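Local coordinates for nisin biosynthesis protein NisC (Lactococcus lactis subsp. lactis, PDB 2G0D) that acts as the cyclase of nisin biosynthesis, a zinc protein that closes the thioether rings of the lantibiotic precursor, at residues A[63-66]-A[67-70]; A[3-6]-A[7-11]. All coordinates share one frame; numbering follows the deposited sequence.

In the fold
Both contacts lie inside single helices, so neither closes a loop. From the N terminus, interaction 2 (3-6 with 7-11) comes first, in the opening turns of helix 3-20. The chain then runs through helix 37-45 before it enters helix 53-74, which holds interaction 1. The two are in series and neither nest nor cross. Their centres are 23 Å apart, and the nearest atoms are about 5 Å apart without touching. Helix 37-45 links them, as both contacts send side chains onto it. Interaction 2 also packs on helices 357-362 and 376-387, late in the chain. Interaction 1 meets helix 100-122 and the later part of helix 3-20.

Interaction 1 (A[63-66]-A[67-70]); sequences YIEY and IVSK
Y66 and K70 meet one helical turn apart through their side chains. Y66 CG lies anti to the backbone N (chi1 179°), and the ring stands out from the helix, where K70 can fold over it. K70 bends at chi2 and chi4 to do this. K70 CG lies 4.0 Å above one ring face, offset toward the rim, and K70 CE is 3.6 Å from Y66 CZ. K70 NZ comes to 2.6 Å from Y66 OH. This reads as a hydrogen bond, but a doubtful one, because the hydroxyl is crowded in the model and its place is less sure. K70 NZ also forms a salt bridge with E30.

Four i to i+4 backbone bonds run alongside, from I67 N, V68 N, S69 N and K70 N. The bond from V68 N to I64 O is 2.9 Å. The contact lies in the later half of helix 53-74, in the alpha toroid of the cyclase. I64 and V68 rest on L105 of helix 100-122. I67 and Y66 face helix 37-45.

The apolar pair is I64 CG2 and V68 CG1, 4.4 Å apart.

Two carbon-to-oxygen approaches are van der Waals contacts. E65 lies beside V68, with OE2 3.8 Å from V68 CG1. I67 CG1 sits 3.2 Å from the carbonyl oxygen Y63 O.

Interaction 2 (A[3-6]-A[7-11]); sequences NIKR and NVEKI
N7 folds its amide back onto N3. Its CG lies beside its own backbone N, opposite the carbonyl carbon (chi1 -78°), which carries ND2 toward the start of the helix. K5 has its CG anti to the backbone N (chi1 -165°), and its extended chain runs outward from the helix.

The amide then bonds to the backbone. N7 ND2 donates to N3 O at 2.7 Å, and the bond is nearly straight (170°). The acceptor lies in the amide plane of N7. N7 N donates to the same oxygen at 3.2 Å. The two donors reach N3 O from opposite faces of its carbonyl plane, so one residue grips this oxygen twice, and the bond fixes the rotation of the amide. N7 ND2 also lies over one face of the R6 guanidinium. The side chain of N3 turns to another partner, as its OD1 bonds to K1.

K5 and E9 pass at a slant. E9 OE2 is 3.8 Å from K5 CG but 4.5 Å from K5 NZ, beyond a salt bridge. The attraction between the two charges is probably modest.

I4 and V8 form the apolar side, with their CG2 atoms 3.8 Å apart. I4 packs on I380 and L383 of helix 376-387, and V8 on M43 and L44 of helix 37-45. Backbone bonds from V8, E9 and K10 to I4, K5 and R6 build the first turns of helix 3-20, along which these side-chain pairs lie. In this alpha toroid the helix brings the N terminus against helices late in the chain.

Interaction 1 (A[63-66]-A[67-70])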
loop_
_atom_site.group_PDB
_atom_site.type_symbol
_atom_site.label_atom_id
_atom_site.label_comp_id
_atom_site.label_asym_id
_atom_site.label_seq_id
_atom_site.Cartn_x
_atom_site.Cartn_y
_atom_site.Cartn_z
ATOM N N TYR A 63 0.350 9.853 -21.833
ATOM C CA TYR A 63 -0.154 8.659 -21.180
ATOM C C TYR A 63 -1.512 8.941 -20.528
ATOM O O TYR A 63 -2.368 8.059 -20.485
ATOM C CB TYR A 63 0.863 8.126 -20.153
ATOM C CG TYR A 63 2.222 7.757 -20.723
ATOM C CD1 TYR A 63 2.383 7.442 -22.082
ATOM C CD2 TYR A 63 3.342 7.696 -19.897
ATOM C CE1 TYR A 63 3.627 7.088 -22.605
ATOM C CE2 TYR A 63 4.582 7.333 -20.396
ATOM C CZ TYR A 63 4.725 7.034 -21.756
ATOM O OH TYR A 63 5.962 6.690 -22.251
ATOM N N ILE A 64 -1.703 10.165 -20.028
ATOM C CA ILE A 64 -2.991 10.567 -19.467
ATOM C C ILE A 64 -4.080 10.608 -20.552
ATOM O O ILE A 64 -5.152 10.015 -20.391
ATOM C CB ILE A 64 -2.910 11.925 -18.718
ATOM C CG1 ILE A 64 -2.118 11.787 -17.405
ATOM C CG2 ILE A 64 -4.296 12.432 -18.388
ATOM C CD1 ILE A 64 -1.669 13.099 -16.843
ATOM N N GLU A 65 -3.813 11.301 -21.657
ATOM C CA GLU A 65 -4.774 11.318 -22.746
ATOM C C GLU A 65 -5.063 9.897 -23.228
ATOM O O GLU A 65 -6.224 9.539 -23.462
ATOM C CB GLU A 65 -4.350 12.253 -23.885
ATOM C CG GLU A 65 -4.646 13.751 -23.600
ATOM C CD GLU A 65 -6.083 14.038 -23.091
ATOM O OE1 GLU A 65 -7.038 14.125 -23.929
ATOM O OE2 GLU A 65 -6.252 14.205 -21.846
ATOM N N TYR A 66 -4.020 9.075 -23.318
ATOM C CA TYR A 66 -4.201 7.666 -23.664
ATOM C C TYR A 66 -5.086 6.951 -22.644
ATOM O O TYR A 66 -5.889 6.109 -23.020
ATOM C CB TYR A 66 -2.856 6.965 -23.792
ATOM C CG TYR A 66 -2.933 5.503 -24.135
ATOM C CD1 TYR A 66 -2.944 5.084 -25.463
ATOM C CD2 TYR A 66 -2.967 4.529 -23.132
ATOM C CE1 TYR A 66 -3.007 3.730 -25.793
ATOM C CE2 TYR A 66 -3.008 3.174 -23.437
ATOM C CZ TYR A 66 -3.032 2.778 -24.785
ATOM O OH TYR A 66 -3.075 1.438 -25.130
ATOM N N ILE A 67 -4.929 7.273 -21.357
ATOM C CA ILE A 67 -5.797 6.697 -20.327
ATOM C C ILE A 67 -7.273 7.115 -20.464
ATOM O O ILE A 67 -8.151 6.247 -20.437
ATOM C CB ILE A 67 -5.293 6.972 -18.876
ATOM C CG1 ILE A 67 -4.053 6.114 -18.539
ATOM C CG2 ILE A 67 -6.408 6.700 -17.873
ATOM C CD1 ILE A 67 -3.391 6.502 -17.228
ATOM N N VAL A 68 -7.564 8.414 -20.585
ATOM C CA VAL A 68 -8.982 8.828 -20.702
ATOM C C VAL A 68 -9.659 8.239 -21.951
ATOM O O VAL A 68 -10.824 7.825 -21.906
ATOM C CB VAL A 68 -9.275 10.377 -20.455
ATOM C CG1 VAL A 68 -8.008 11.226 -20.325
ATOM C CG2 VAL A 68 -10.265 10.965 -21.494
ATOM N N SER A 69 -8.903 8.140 -23.039
ATOM C CA SER A 69 -9.402 7.527 -24.259
ATOM C C SER A 69 -9.829 6.073 -24.046
ATOM O O SER A 69 -10.858 5.636 -24.588
ATOM C CB SER A 69 -8.355 7.619 -25.361
ATOM O OG SER A 69 -8.474 6.517 -26.233
ATOM N N LYS A 70 -9.042 5.333 -23.259
ATOM C CA LYS A 70 -9.344 3.927 -22.964
ATOM C C LYS A 70 -10.502 3.782 -21.990
ATOM O O LYS A 70 -11.246 2.801 -22.057
ATOM C CB LYS A 70 -8.121 3.199 -22.395
ATOM C CG LYS A 70 -7.008 2.941 -23.391
ATOM C CD LYS A 70 -7.508 2.157 -24.593
ATOM C CE LYS A 70 -6.408 1.961 -25.606
ATOM N NZ LYS A 70 -5.563 0.828 -25.166
#

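Interaction 2 (A[3-6]-A[7-11])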
loop_
_atom_site.group_PDB
_atom_site.type_symbol
_atom_site.label_atom_id
_atom_site.label_comp_id
_atom_site.label_asym_id
_atom_site.label_seq_id
_atom_site.Cartn_x
_atom_site.Cartn_y
_atom_site.Cartn_z
ATOM N N ASN A 3 22.671 6.674 -14.359
ATOM C CA ASN A 3 21.949 5.475 -14.766
ATOM C C ASN A 3 20.413 5.493 -14.602
ATOM O O ASN A 3 19.727 4.729 -15.280
ATOM C CB ASN A 3 22.620 4.191 -14.238
ATOM C CG ASN A 3 22.177 3.797 -12.845
ATOM O OD1 ASN A 3 21.896 4.635 -11.974
ATOM N ND2 ASN A 3 22.132 2.484 -12.617
ATOM N N ILE A 4 19.878 6.348 -13.721
ATOM C CA ILE A 4 18.425 6.575 -13.689
ATOM C C ILE A 4 17.938 7.101 -15.045
ATOM O O ILE A 4 17.011 6.552 -15.617
ATOM C CB ILE A 4 17.957 7.460 -12.488
ATOM C CG1 ILE A 4 18.134 6.656 -11.190
ATOM C CG2 ILE A 4 16.497 7.914 -12.666
ATOM C CD1 ILE A 4 17.446 7.186 -9.980
ATOM N N LYS A 5 18.598 8.126 -15.577
ATOM C CA LYS A 5 18.191 8.703 -16.855
ATOM C C LYS A 5 18.119 7.642 -17.982
ATOM O O LYS A 5 17.101 7.519 -18.652
ATOM C CB LYS A 5 19.125 9.849 -17.246
ATOM C CG LYS A 5 18.596 10.732 -18.349
ATOM C CD LYS A 5 19.704 11.590 -18.839
ATOM C CE LYS A 5 19.200 12.836 -19.457
ATOM N NZ LYS A 5 20.284 13.459 -20.298
ATOM N N ARG A 6 19.199 6.885 -18.181
ATOM C CA ARG A 6 19.197 5.798 -19.172
ATOM C C ARG A 6 18.028 4.814 -19.006
ATOM O O ARG A 6 17.320 4.478 -19.965
ATOM C CB ARG A 6 20.504 5.031 -19.105
ATOM C CG ARG A 6 20.681 4.016 -20.240
ATOM C CD ARG A 6 22.108 3.512 -20.326
ATOM N NE ARG A 6 22.422 2.631 -19.200
ATOM C CZ ARG A 6 23.086 3.007 -18.108
ATOM N NH1 ARG A 6 23.528 4.265 -17.983
ATOM N NH2 ARG A 6 23.307 2.125 -17.140
ATOM N N ASN A 7 17.837 4.339 -17.788
ATOM C CA ASN A 7 16.735 3.429 -17.504
ATOM C C ASN A 7 15.334 4.015 -17.731
ATOM O O ASN A 7 14.452 3.335 -18.253
ATOM C CB ASN A 7 16.895 2.861 -16.098
ATOM C CG ASN A 7 17.924 1.762 -16.069
ATOM O OD1 ASN A 7 17.610 0.623 -16.416
ATOM N ND2 ASN A 7 19.180 2.105 -15.742
ATOM N N VAL A 8 15.144 5.274 -17.350
ATOM C CA VAL A 8 13.866 5.921 -17.544
ATOM C C VAL A 8 13.563 5.985 -19.052
ATOM O O VAL A 8 12.452 5.663 -19.490
ATOM C CB VAL A 8 13.847 7.302 -16.903
ATOM C CG1 VAL A 8 12.589 8.073 -17.315
ATOM C CG2 VAL A 8 13.915 7.166 -15.376
ATOM N N GLU A 9 14.578 6.365 -19.826
ATOM C CA GLU A 9 14.458 6.484 -21.275
ATOM C C GLU A 9 13.985 5.200 -21.932
ATOM O O GLU A 9 13.119 5.237 -22.793
ATOM C CB GLU A 9 15.774 6.978 -21.888
ATOM C CG GLU A 9 15.946 8.499 -21.739
ATOM C CD GLU A 9 17.360 8.997 -22.041
ATOM O OE1 GLU A 9 18.245 8.173 -22.375
ATOM O OE2 GLU A 9 17.589 10.229 -21.940
ATOM N N LYS A 10 14.534 4.071 -21.500
ATOM C CA LYS A 10 14.106 2.794 -22.033
ATOM C C LYS A 10 12.666 2.484 -21.637
ATOM O O LYS A 10 11.903 1.969 -22.467
ATOM C CB LYS A 10 15.103 1.656 -21.714
ATOM C CG LYS A 10 14.768 0.739 -20.544
ATOM C CD LYS A 10 15.811 -0.420 -20.418
ATOM C CE LYS A 10 15.333 -1.724 -21.085
ATOM N NZ LYS A 10 16.291 -2.878 -20.899
ATOM N N ILE A 11 12.288 2.829 -20.392
ATOM C CA ILE A 11 10.917 2.618 -19.922
ATOM C C ILE A 11 9.953 3.448 -20.755
ATOM O O ILE A 11 8.880 2.963 -21.139
ATOM C CB ILE A 11 10.723 2.935 -18.406
ATOM C CG1 ILE A 11 11.547 1.989 -17.526
ATOM C CG2 ILE A 11 9.243 2.854 -18.008
ATOM C CD1 ILE A 11 11.785 2.526 -16.100
#